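Local coordinates for nickel ABC transporter (Nickel-binding protein) (Bacillus halodurans, PDB 3T66), which probably captures a solute, perhaps nickel or a peptide, outside the cell membrane and hands it to an ABC importer, at residues V37-T42 with V191-N196; F81-E86 with V147-F152; T153-G158 with F162-F167. One frame throughout, in Å; residues are numbered along the deposited sequence.

The three contacts lie on the same side of the chain's centre, and they touch one another. Contact 1 is buried: a helix end meets an aromatic ring of strand 190-195. Contact 3 is partly buried and sets apolar side chains of strand 162-168 against the loop before it; both strands pair with strand 172-177, so contacts 1 and 3 reach the same sheet. Contact 2 lies at the surface between two loops, where a polar amide meets a carboxylate. The chemistry thus changes from apolar packing near the sheet to a side-chain hydrogen bond at the surface. Q82 ties them together, bonding to I41 of contact 1 and to G158 of contact 3.

Contact 1. Residues V37-T42 with V191-N196; sequences VRAGIT and VTFSFN
The ring of F193 meets the methyl group of A39 and the carbonyl oxygen of R38 at a slant, while F195 CE1 lies in the ring plane at its edge. A C-capped helix meets a sheet strand here: helix 35-38 ends in a Schellman motif, and strand 190-195 pairs with strands 14-19 and 172-177, in a protein of the solute-binding family 5. A39 makes the closest approach, its CB 3.4 Å from F193 CD2. R38 contributes backbone as well as side chain, its O 3.7 Å from F193 CE2 and its CB 4.1 Å from F193 CZ; beyond CB the arginine runs extended and leads off from the strand. F193 reaches across because its CG stands anti to the backbone N (chi1 -169°), which carries the ring off the strand toward the helix end. I35, L173 and F17 add to its surroundings, the F17 ring at about 45° to it. The contact is buried and mostly carbon against carbon, with R38 O the polar atom beside the ring. Just past A39 the chain turns through G40, at positive phi (79°), and G40 N donates to V37 O at 3.1 Å.

Contact 2. Residues F81-E86 with V147-F152; sequences FQNGKE and VTEEDF
A single side-chain hydrogen bond at the protein surface, between N83 and E149, joins two loops: residues 81-86, which lead from strand 70-75 to helix 89-100, and residues 147-152, in the loop before strand 162-168. N83 ND2 donates to E149 OE1 at 3.2 Å with an N-H...O angle of 149°. The acceptor lies in the plane of the asparagine amide, but the donor stands well above the carboxylate plane, and the two flat groups are turned 61° from each other as the side chains pass in opposite directions. The other end of the amide is occupied too. With CG lodged between the backbone N and the carbonyl carbon (chi1 71°), OD1 reaches forward along its own loop and accepts from K85 N at 2.8 Å, an Asx turn. It overlaps the type I turn F81-G84, closed by G84 N to F81 O at 2.7 Å. ND2 also donates to D146 OD2, so two acidic side chains share one amide nitrogen. Replacing N83 with an alanine removes the whole amide, which would probably leave E149 OE1 and D146 OD2 without this donor and K85 N without its Asx-turn acceptor. Around the contact, F81 packs on A91 and V147 on R98, both of helix 89-100, while Q82 bonds to G158 and G160 ahead of strand 162-168.

Contact 3. Residues T153-G158 with F162-F167; sequences TNHPVG and FALESF
L164 and F167 both have CG anti to the backbone N (chi1 -180° and -177°), and these torsions carry an isopropyl group and a ring from strand 162-168 onto the loop 153-158 that leads into it. Residues three apart on a regular strand would point to opposite sides; the classic beta bulge formed by E165 and S166 facing E174 makes up the difference. With both bulge residues directed away from the loop, L164 and F167 are returned to the same side. L164 does its work with one branch: CD2 lies 3.2 Å from N154 O and 3.4 Å from P156 CD, and it comes within 3.6 Å of H155 CA. The proline ring and the leucine cross obliquely, with P156 CD much nearer the methyl than CG. F167 sits farther toward the start of the loop, its CE2 3.8 Å from T153 O and its CD2 4.0 Å from N154 CA, both reached at a slant to the ring. H155 approaches the strand from beside L164, with NE2 3.9 Å from L164 O. On the sheet, L164 and F167 both touch L173 of strand 172-177, and F167 also meets L26, so the loop and the neighbouring strand share these two side chains. Polar ties are made to other partners: N154 ND2 bonds to D151 and S166 OG to K172. Between the two segments, apolar carbons meet backbone oxygens, CA atoms and a proline ring, and the H155 ring lies near L164 O without a hydrogen bond. With no hydrogen bond between the segments, the contact rests on van der Waals packing, chiefly of L164 CD2 and the F167 ring.

Contact 1. Residues V37-T42 with V191-N196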
loop_
_atom_site.group_PDB
_atom_site.type_symbol
_atom_site.label_atom_id
_atom_site.label_comp_id
_atom_site.label_asym_id
_atom_site.label_seq_id
_atom_site.Cartn_x
_atom_site.Cartn_y
_atom_site.Cartn_z
ATOM N N VAL A 37 3.455 13.121 9.275
ATOM C CA VAL A 37 2.609 12.147 9.942
ATOM C C VAL A 37 3.445 11.031 10.564
ATOM O O VAL A 37 3.144 10.581 11.688
ATOM C CB VAL A 37 1.529 11.592 8.994
ATOM C CG1 VAL A 37 0.748 10.435 9.632
ATOM C CG2 VAL A 37 0.583 12.688 8.622
ATOM N N ARG A 38 4.496 10.616 9.863
ATOM C CA ARG A 38 5.354 9.534 10.368
ATOM C C ARG A 38 6.068 9.848 11.691
ATOM O O ARG A 38 6.250 8.975 12.556
ATOM C CB ARG A 38 6.314 9.040 9.299
ATOM C CG ARG A 38 5.544 8.328 8.206
ATOM C CD ARG A 38 6.402 7.886 7.038
ATOM N NE ARG A 38 5.570 7.557 5.879
ATOM C CZ ARG A 38 5.888 6.663 4.946
ATOM N NH1 ARG A 38 7.000 5.974 5.042
ATOM N NH2 ARG A 38 5.071 6.430 3.936
ATOM N N ALA A 39 6.415 11.108 11.872
ATOM C CA ALA A 39 7.141 11.505 13.048
ATOM C C ALA A 39 6.174 11.968 14.100
ATOM O O ALA A 39 6.580 12.325 15.193
ATOM C CB ALA A 39 8.144 12.606 12.716
ATOM N N GLY A 40 4.896 11.988 13.759
ATOM C CA GLY A 40 3.849 12.288 14.735
ATOM C C GLY A 40 3.708 13.775 15.011
ATOM O O GLY A 40 3.377 14.174 16.134
ATOM N N ILE A 41 3.953 14.593 13.993
ATOM C CA ILE A 41 3.679 16.021 14.109
ATOM C C ILE A 41 2.206 16.291 13.792
ATOM O O ILE A 41 1.554 17.198 14.361
ATOM C CB ILE A 41 4.560 16.845 13.135
ATOM C CG1 ILE A 41 6.029 16.641 13.473
ATOM C CG2 ILE A 41 4.241 18.292 13.232
ATOM C CD1 ILE A 41 6.934 16.643 12.311
ATOM N N THR A 42 1.694 15.449 12.911
ATOM C CA THR A 42 0.601 15.806 12.051
ATOM C C THR A 42 -0.283 14.582 11.861
ATOM O O THR A 42 0.223 13.453 11.918
ATOM C CB THR A 42 1.231 16.349 10.723
ATOM O OG1 THR A 42 1.060 17.767 10.655
ATOM C CG2 THR A 42 0.639 15.730 9.462
ATOM N N VAL A 191 11.859 12.655 20.861
ATOM C CA VAL A 191 12.250 11.736 19.760
ATOM C C VAL A 191 13.138 12.439 18.767
ATOM O O VAL A 191 12.822 13.560 18.316
ATOM C CB VAL A 191 11.052 11.266 18.883
ATOM C CG1 VAL A 191 11.515 10.399 17.727
ATOM C CG2 VAL A 191 10.028 10.556 19.694
ATOM N N THR A 192 14.230 11.754 18.415
ATOM C CA THR A 192 14.998 12.085 17.229
ATOM C C THR A 192 14.562 11.194 16.087
ATOM O O THR A 192 14.612 9.960 16.177
ATOM C CB THR A 192 16.501 11.946 17.473
ATOM O OG1 THR A 192 16.865 12.700 18.640
ATOM C CG2 THR A 192 17.292 12.472 16.294
ATOM N N PHE A 193 14.131 11.850 15.016
ATOM C CA PHE A 193 13.681 11.195 13.783
ATOM C C PHE A 193 14.659 11.581 12.711
ATOM O O PHE A 193 14.663 12.729 12.286
ATOM C CB PHE A 193 12.278 11.721 13.382
ATOM C CG PHE A 193 11.601 10.935 12.291
ATOM C CD1 PHE A 193 12.037 11.010 10.976
ATOM C CD2 PHE A 193 10.494 10.164 12.573
ATOM C CE1 PHE A 193 11.385 10.288 9.957
ATOM C CE2 PHE A 193 9.836 9.440 11.571
ATOM C CZ PHE A 193 10.288 9.502 10.265
ATOM N N SER A 194 15.466 10.643 12.261
ATOM C CA SER A 194 16.511 11.003 11.325
ATOM C C SER A 194 16.544 10.028 10.169
ATOM O O SER A 194 15.998 8.913 10.273
ATOM C CB SER A 194 17.858 10.971 12.032
ATOM O OG SER A 194 18.068 9.662 12.458
ATOM N N PHE A 195 17.216 10.441 9.089
ATOM C CA PHE A 195 17.200 9.712 7.817
ATOM C C PHE A 195 18.558 9.260 7.345
ATOM O O PHE A 195 19.535 10.004 7.405
ATOM C CB PHE A 195 16.692 10.593 6.696
ATOM C CG PHE A 195 15.924 11.778 7.145
ATOM C CD1 PHE A 195 14.749 11.639 7.854
ATOM C CD2 PHE A 195 16.338 13.039 6.793
ATOM C CE1 PHE A 195 14.031 12.736 8.222
ATOM C CE2 PHE A 195 15.611 14.149 7.148
ATOM C CZ PHE A 195 14.459 14.003 7.863
ATOM N N ASN A 196 18.596 8.060 6.803
ATOM C CA ASN A 196 19.758 7.591 6.116
ATOM C C ASN A 196 19.400 6.621 5.011
ATOM O O ASN A 196 18.888 5.525 5.281
ATOM C CB ASN A 196 20.695 6.912 7.088
ATOM C CG ASN A 196 22.011 6.571 6.448
ATOM O OD1 ASN A 196 22.965 7.330 6.553
ATOM N ND2 ASN A 196 22.058 5.444 5.736
#

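Contact 2. Residues F81-E86 with V147-F152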
loop_
_atom_site.group_PDB
_atom_site.type_symbol
_atom_site.label_atom_id
_atom_site.label_comp_id
_atom_site.label_asym_id
_atom_site.label_seq_id
_atom_site.Cartn_x
_atom_site.Cartn_y
_atom_site.Cartn_z
ATOM N N PHE A 81 -4.303 22.250 18.248
ATOM C CA PHE A 81 -2.955 22.257 17.667
ATOM C C PHE A 81 -1.881 22.400 18.740
ATOM O O PHE A 81 -2.123 22.867 19.827
ATOM C CB PHE A 81 -2.770 23.365 16.617
ATOM C CG PHE A 81 -3.717 23.266 15.456
ATOM C CD1 PHE A 81 -3.381 22.538 14.324
ATOM C CD2 PHE A 81 -4.963 23.907 15.491
ATOM C CE1 PHE A 81 -4.285 22.432 13.247
ATOM C CE2 PHE A 81 -5.868 23.802 14.420
ATOM C CZ PHE A 81 -5.539 23.052 13.324
ATOM N N GLN A 82 -0.680 21.961 18.402
ATOM C CA GLN A 82 0.483 22.061 19.248
ATOM C C GLN A 82 0.699 23.469 19.767
ATOM O O GLN A 82 1.269 23.674 20.849
ATOM C CB GLN A 82 1.705 21.605 18.464
ATOM C CG GLN A 82 1.882 20.090 18.423
ATOM C CD GLN A 82 2.088 19.573 17.037
ATOM O OE1 GLN A 82 2.216 20.347 16.109
ATOM N NE2 GLN A 82 2.078 18.250 16.879
ATOM N N ASN A 83 0.248 24.460 19.015
ATOM C CA ASN A 83 0.454 25.819 19.469
ATOM C C ASN A 83 -0.668 26.232 20.404
ATOM O O ASN A 83 -0.623 27.305 20.921
ATOM C CB ASN A 83 0.577 26.783 18.291
ATOM C CG ASN A 83 -0.740 26.987 17.570
ATOM O OD1 ASN A 83 -1.781 26.484 18.009
ATOM N ND2 ASN A 83 -0.702 27.703 16.451
ATOM N N GLY A 84 -1.673 25.390 20.615
ATOM C CA GLY A 84 -2.749 25.699 21.548
ATOM C C GLY A 84 -4.081 26.075 20.907
ATOM O O GLY A 84 -5.126 25.851 21.513
ATOM N N LYS A 85 -4.072 26.635 19.692
ATOM C CA LYS A 85 -5.311 27.114 19.051
ATOM C C LYS A 85 -6.323 25.965 18.895
ATOM O O LYS A 85 -5.921 24.788 18.722
ATOM C CB LYS A 85 -5.033 27.805 17.707
ATOM N N GLU A 86 -7.623 26.289 18.986
ATOM C CA GLU A 86 -8.683 25.279 18.845
ATOM C C GLU A 86 -8.694 24.755 17.401
ATOM O O GLU A 86 -8.325 25.501 16.500
ATOM C CB GLU A 86 -10.036 25.862 19.265
ATOM N N VAL A 147 -2.632 26.803 9.589
ATOM C CA VAL A 147 -2.208 27.674 8.505
ATOM C C VAL A 147 -1.840 29.129 8.960
ATOM O O VAL A 147 -1.194 29.880 8.214
ATOM C CB VAL A 147 -3.270 27.626 7.373
ATOM C CG1 VAL A 147 -2.991 28.679 6.287
ATOM C CG2 VAL A 147 -3.295 26.227 6.755
ATOM N N THR A 148 -2.228 29.507 10.181
ATOM C CA THR A 148 -1.888 30.806 10.760
ATOM C C THR A 148 -0.448 30.742 11.250
ATOM O O THR A 148 -0.037 31.493 12.124
ATOM C CB THR A 148 -2.834 31.180 11.937
ATOM N N GLU A 149 0.280 29.768 10.754
ATOM C CA GLU A 149 1.651 29.588 11.150
ATOM C C GLU A 149 2.478 29.357 9.902
ATOM O O GLU A 149 2.493 28.284 9.354
ATOM C CB GLU A 149 1.722 28.396 12.083
ATOM C CG GLU A 149 2.862 28.407 13.034
ATOM C CD GLU A 149 2.516 29.082 14.305
ATOM O OE1 GLU A 149 1.328 29.259 14.567
ATOM O OE2 GLU A 149 3.426 29.448 15.044
ATOM N N GLU A 150 3.203 30.384 9.500
ATOM C CA GLU A 150 3.863 30.506 8.205
ATOM C C GLU A 150 4.978 29.600 7.716
ATOM O O GLU A 150 5.045 29.373 6.540
ATOM C CB GLU A 150 4.211 31.954 7.931
ATOM N N ASP A 151 5.901 29.168 8.563
ATOM C CA ASP A 151 7.063 28.409 8.108
ATOM C C ASP A 151 6.814 26.933 7.916
ATOM O O ASP A 151 7.217 26.127 8.692
ATOM C CB ASP A 151 8.178 28.573 9.116
ATOM C CG ASP A 151 9.511 28.149 8.593
ATOM O OD1 ASP A 151 9.633 27.838 7.406
ATOM O OD2 ASP A 151 10.447 28.129 9.393
ATOM N N PHE A 152 6.170 26.601 6.828
ATOM C CA PHE A 152 5.782 25.256 6.500
ATOM C C PHE A 152 6.924 24.311 6.143
ATOM O O PHE A 152 6.874 23.127 6.484
ATOM C CB PHE A 152 4.800 25.300 5.347
ATOM C CG PHE A 152 3.548 26.090 5.639
ATOM C CD1 PHE A 152 2.717 25.748 6.686
ATOM C CD2 PHE A 152 3.192 27.171 4.844
ATOM C CE1 PHE A 152 1.564 26.461 6.937
ATOM C CE2 PHE A 152 2.022 27.882 5.088
ATOM C CZ PHE A 152 1.210 27.530 6.138
#

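Contact 3. Residues T153-G158 with F162-F167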
loop_
_atom_site.group_PDB
_atom_site.type_symbol
_atom_site.label_atom_id
_atom_site.label_comp_id
_atom_site.label_asym_id
_atom_site.label_seq_id
_atom_site.Cartn_x
_atom_site.Cartn_y
_atom_site.Cartn_z
ATOM N N THR A 153 7.934 24.802 5.450
ATOM C CA THR A 153 9.062 23.955 5.143
ATOM C C THR A 153 9.726 23.427 6.398
ATOM O O THR A 153 10.148 22.265 6.440
ATOM C CB THR A 153 10.142 24.679 4.312
ATOM O OG1 THR A 153 9.554 25.158 3.097
ATOM C CG2 THR A 153 11.297 23.740 3.969
ATOM N N ASN A 154 9.817 24.265 7.422
ATOM C CA ASN A 154 10.686 23.932 8.545
ATOM C C ASN A 154 9.970 23.835 9.879
ATOM O O ASN A 154 10.597 23.504 10.893
ATOM C CB ASN A 154 11.807 24.959 8.679
ATOM C CG ASN A 154 12.317 25.452 7.342
ATOM O OD1 ASN A 154 12.984 24.702 6.610
ATOM N ND2 ASN A 154 12.015 26.724 7.009
ATOM N N HIS A 155 8.674 24.131 9.893
ATOM C CA HIS A 155 7.966 24.243 11.154
ATOM C C HIS A 155 6.454 24.110 11.000
ATOM O O HIS A 155 5.725 25.088 11.141
ATOM C CB HIS A 155 8.306 25.565 11.829
ATOM C CG HIS A 155 8.330 25.482 13.320
ATOM N ND1 HIS A 155 7.250 25.041 14.056
ATOM C CD2 HIS A 155 9.299 25.791 14.219
ATOM C CE1 HIS A 155 7.551 25.078 15.344
ATOM N NE2 HIS A 155 8.790 25.523 15.467
ATOM N N PRO A 156 5.984 22.896 10.696
ATOM C CA PRO A 156 4.550 22.604 10.632
ATOM C C PRO A 156 3.851 22.475 12.008
ATOM O O PRO A 156 4.312 21.788 12.908
ATOM C CB PRO A 156 4.495 21.273 9.857
ATOM C CG PRO A 156 5.854 20.675 9.963
ATOM C CD PRO A 156 6.826 21.790 10.180
ATOM N N VAL A 157 2.727 23.141 12.189
ATOM C CA VAL A 157 2.078 23.027 13.486
ATOM C C VAL A 157 0.798 22.272 13.359
ATOM O O VAL A 157 -0.185 22.794 12.839
ATOM C CB VAL A 157 1.938 24.387 14.205
ATOM C CG1 VAL A 157 0.761 24.383 15.183
ATOM C CG2 VAL A 157 3.214 24.626 14.960
ATOM N N GLY A 158 0.839 21.026 13.811
ATOM C CA GLY A 158 -0.274 20.115 13.638
ATOM C C GLY A 158 -0.806 19.627 14.950
ATOM O O GLY A 158 -0.531 20.209 15.998
ATOM N N PHE A 162 3.673 14.928 18.868
ATOM C CA PHE A 162 5.038 15.502 18.977
ATOM C C PHE A 162 5.136 16.789 18.263
ATOM O O PHE A 162 4.809 16.884 17.093
ATOM C CB PHE A 162 6.174 14.537 18.556
ATOM C CG PHE A 162 6.281 13.404 19.455
ATOM C CD1 PHE A 162 6.855 13.554 20.683
ATOM C CD2 PHE A 162 5.673 12.226 19.157
ATOM C CE1 PHE A 162 6.873 12.520 21.586
ATOM C CE2 PHE A 162 5.675 11.164 20.046
ATOM C CZ PHE A 162 6.270 11.308 21.264
ATOM N N ALA A 163 5.556 17.807 18.966
ATOM C CA ALA A 163 5.768 19.033 18.270
ATOM C C ALA A 163 7.230 19.114 17.800
ATOM O O ALA A 163 8.132 18.478 18.345
ATOM C CB ALA A 163 5.378 20.224 19.116
ATOM N N LEU A 164 7.431 19.927 16.768
ATOM C CA LEU A 164 8.707 20.059 16.128
ATOM C C LEU A 164 9.586 20.999 16.930
ATOM O O LEU A 164 9.169 22.084 17.258
ATOM C CB LEU A 164 8.471 20.581 14.723
ATOM C CG LEU A 164 9.706 20.792 13.869
ATOM C CD1 LEU A 164 10.538 19.536 13.745
ATOM C CD2 LEU A 164 9.134 21.183 12.532
ATOM N N GLU A 165 10.797 20.573 17.256
ATOM C CA GLU A 165 11.694 21.415 18.029
ATOM C C GLU A 165 12.659 22.120 17.100
ATOM O O GLU A 165 12.888 23.305 17.271
ATOM C CB GLU A 165 12.481 20.596 19.059
ATOM C CG GLU A 165 13.081 21.420 20.185
ATOM C CD GLU A 165 14.489 20.962 20.572
ATOM O OE1 GLU A 165 15.460 21.258 19.825
ATOM O OE2 GLU A 165 14.624 20.314 21.640
ATOM N N SER A 166 13.191 21.371 16.120
ATOM C CA SER A 166 14.353 21.750 15.303
ATOM C C SER A 166 14.337 20.936 14.030
ATOM O O SER A 166 13.879 19.800 14.020
ATOM C CB SER A 166 15.682 21.427 16.029
ATOM O OG SER A 166 16.428 20.393 15.368
ATOM N N PHE A 167 14.932 21.489 12.978
ATOM C CA PHE A 167 15.008 20.772 11.709
ATOM C C PHE A 167 16.273 21.056 10.880
ATOM O O PHE A 167 16.686 22.193 10.678
ATOM C CB PHE A 167 13.749 21.033 10.883
ATOM C CG PHE A 167 13.707 20.281 9.589
ATOM C CD1 PHE A 167 14.051 18.942 9.542
ATOM C CD2 PHE A 167 13.303 20.918 8.417
ATOM C CE1 PHE A 167 14.011 18.255 8.360
ATOM C CE2 PHE A 167 13.277 20.242 7.225
ATOM C CZ PHE A 167 13.628 18.897 7.209
#